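Local atomic coordinates of glutathione s-transferase I (Zea mays, PDB entry 1AXD), a protein that conjugates glutathione to electrophilic compounds as a dimeric glutathione S-transferase and so detoxifies herbicides in maize. Residues A[103-108]-A[143-148]. Residues are numbered along the deposited sequence; the frame is centred on the assembly and turned at random.
Sequences NQYTAA and EVYEAR
Tyr145 overlaps Tyr105 only slightly, with CE2 and CZ of its ring and the hydroxyl OH beyond them. The pair sits inside the all-helical C-terminal domain of the glutathione S-transferase fold. It joins the long helix 88-122 to helix 128-151. The two backbones stay well apart, with 9.4 Å between the CA atoms of Tyr105 and Tyr145, and the two side chains reach across between them. The planes are inclined by 25°, yet this is hardly a stack. The rings are slid along each other, their centroids lie 5.5 Å apart, and they barely overlap. The two side chains cross at about a right angle. On Tyr105 the CG atom is anti to the backbone N (chi1 -171°), which sets CD1 beside the phenol end of Tyr145, while the rest of the ring leads off. No hydrogen bond joins the two segments, so the direct contact is van der Waals packing.

Both tyrosines are buried, and their hydroxyls are bonded elsewhere. Tyr105 OH is hydrogen-bonded to Thr171 OG1, and Tyr145 OH to His167 NE2. The His167 ring also meets Tyr105 edge-to-face, so His167 contacts both tyrosines. Trp97, on helix 88-122, packs edge-to-face with Tyr145. A leucine in place of Tyr145 would probably leave His167 NE2 without its hydroxyl partner and open a gap beside Tyr105. One residue earlier on helix 88-122, Gln104 packs on Phe51 of the second subunit, so the dimer interface lies close by. Between the rings, Tyr105 CD1 is 4.1 Å from Tyr145 CE2. The closest approach is Tyr145 OH to Tyr105 CB, at 3.6 Å.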
loop_
_atom_site.group_PDB
_atom_site.type_symbol
_atom_site.label_atom_id
_atom_site.label_comp_id
_atom_site.label_asym_id
_atom_site.label_seq_id
_atom_site.Cartn_x
_atom_site.Cartn_y
_atom_site.Cartn_z
ATOM N N ASN A 103 -1.676 4.274 -3.898
ATOM C CA ASN A 103 -1.201 5.603 -3.536
ATOM C C ASN A 103 -1.413 6.697 -4.528
ATOM O O ASN A 103 -1.063 7.832 -4.241
ATOM C CB ASN A 103 0.290 5.509 -3.219
ATOM C CG ASN A 103 0.613 4.353 -2.300
ATOM O OD1 ASN A 103 1.568 3.640 -2.517
ATOM N ND2 ASN A 103 -0.193 4.169 -1.267
ATOM N N GLN A 104 -1.992 6.378 -5.682
ATOM C CA GLN A 104 -2.202 7.366 -6.730
ATOM C C GLN A 104 -3.592 7.387 -7.271
ATOM O O GLN A 104 -4.293 8.368 -7.096
ATOM C CB GLN A 104 -1.243 7.075 -7.879
ATOM C CG GLN A 104 -0.628 8.282 -8.486
ATOM C CD GLN A 104 0.346 8.956 -7.555
ATOM O OE1 GLN A 104 1.199 8.310 -6.964
ATOM N NE2 GLN A 104 0.232 10.270 -7.439
ATOM N N TYR A 105 -3.992 6.307 -7.926
ATOM C CA TYR A 105 -5.304 6.201 -8.557
ATOM C C TYR A 105 -6.423 6.215 -7.588
ATOM O O TYR A 105 -7.179 7.177 -7.554
ATOM C CB TYR A 105 -5.329 4.924 -9.386
ATOM C CG TYR A 105 -6.516 4.725 -10.289
ATOM C CD1 TYR A 105 -6.511 5.213 -11.596
ATOM C CD2 TYR A 105 -7.604 3.971 -9.872
ATOM C CE1 TYR A 105 -7.553 4.942 -12.462
ATOM C CE2 TYR A 105 -8.654 3.698 -10.729
ATOM C CZ TYR A 105 -8.626 4.183 -12.021
ATOM O OH TYR A 105 -9.667 3.901 -12.869
ATOM N N THR A 106 -6.546 5.158 -6.797
ATOM C CA THR A 106 -7.606 5.060 -5.804
ATOM C C THR A 106 -7.605 6.241 -4.841
ATOM O O THR A 106 -8.673 6.704 -4.482
ATOM C CB THR A 106 -7.499 3.739 -5.039
ATOM O OG1 THR A 106 -7.515 2.659 -5.981
ATOM C CG2 THR A 106 -8.661 3.578 -4.046
ATOM N N ALA A 107 -6.431 6.749 -4.472
ATOM C CA ALA A 107 -6.332 7.899 -3.568
ATOM C C ALA A 107 -7.058 9.128 -4.127
ATOM O O ALA A 107 -7.538 9.946 -3.350
ATOM C CB ALA A 107 -4.851 8.225 -3.283
ATOM N N ALA A 108 -7.115 9.261 -5.451
ATOM C CA ALA A 108 -7.783 10.397 -6.069
ATOM C C ALA A 108 -9.215 10.064 -6.254
ATOM O O ALA A 108 -10.054 10.941 -6.153
ATOM C CB ALA A 108 -7.115 10.741 -7.415
ATOM N N GLU A 143 -3.122 11.025 -17.032
ATOM C CA GLU A 143 -2.166 11.417 -18.076
ATOM C C GLU A 143 -0.974 10.440 -18.083
ATOM O O GLU A 143 -0.479 10.095 -19.150
ATOM C CB GLU A 143 -1.647 12.838 -17.833
ATOM C CG GLU A 143 -2.623 13.941 -18.203
ATOM C CD GLU A 143 -2.056 15.351 -17.984
ATOM O OE1 GLU A 143 -0.836 15.557 -18.186
ATOM O OE2 GLU A 143 -2.838 16.262 -17.614
ATOM N N VAL A 144 -0.526 10.028 -16.895
ATOM C CA VAL A 144 0.584 9.086 -16.738
ATOM C C VAL A 144 0.166 7.727 -17.196
ATOM O O VAL A 144 0.930 7.070 -17.883
ATOM C CB VAL A 144 1.031 8.996 -15.281
ATOM C CG1 VAL A 144 2.058 7.867 -15.114
ATOM C CG2 VAL A 144 1.619 10.337 -14.834
ATOM N N TYR A 145 -1.015 7.284 -16.774
ATOM C CA TYR A 145 -1.532 5.992 -17.197
ATOM C C TYR A 145 -1.641 5.977 -18.692
ATOM O O TYR A 145 -1.349 4.966 -19.299
ATOM C CB TYR A 145 -2.903 5.713 -16.573
ATOM C CG TYR A 145 -2.855 5.093 -15.191
ATOM C CD1 TYR A 145 -2.103 5.669 -14.170
ATOM C CD2 TYR A 145 -3.570 3.934 -14.906
ATOM C CE1 TYR A 145 -2.065 5.105 -12.894
ATOM C CE2 TYR A 145 -3.544 3.358 -13.636
ATOM C CZ TYR A 145 -2.787 3.946 -12.629
ATOM O OH TYR A 145 -2.744 3.373 -11.371
ATOM N N GLU A 146 -2.027 7.103 -19.282
ATOM C CA GLU A 146 -2.162 7.231 -20.728
ATOM C C GLU A 146 -0.859 6.933 -21.445
ATOM O O GLU A 146 -0.870 6.180 -22.412
ATOM C CB GLU A 146 -2.655 8.638 -21.075
ATOM C CG GLU A 146 -2.840 8.905 -22.563
ATOM C CD GLU A 146 -3.780 7.927 -23.264
ATOM O OE1 GLU A 146 -4.610 7.258 -22.603
ATOM O OE2 GLU A 146 -3.689 7.843 -24.504
ATOM N N ALA A 147 0.245 7.518 -20.974
ATOM C CA ALA A 147 1.571 7.298 -21.565
ATOM C C ALA A 147 2.039 5.893 -21.313
ATOM O O ALA A 147 2.608 5.284 -22.197
ATOM C CB ALA A 147 2.579 8.315 -21.003
ATOM N N ARG A 148 1.794 5.389 -20.111
ATOM C CA ARG A 148 2.186 4.047 -19.734
ATOM C C ARG A 148 1.535 3.051 -20.656
ATOM O O ARG A 148 2.229 2.248 -21.264
ATOM C CB ARG A 148 1.787 3.790 -18.273
ATOM C CG ARG A 148 2.074 2.387 -17.756
ATOM C CD ARG A 148 3.558 2.068 -17.842
ATOM N NE ARG A 148 3.843 0.689 -17.447
ATOM C CZ ARG A 148 5.032 0.101 -17.569
ATOM N NH1 ARG A 148 6.064 0.765 -18.076
ATOM N NH2 ARG A 148 5.194 -1.161 -17.191
#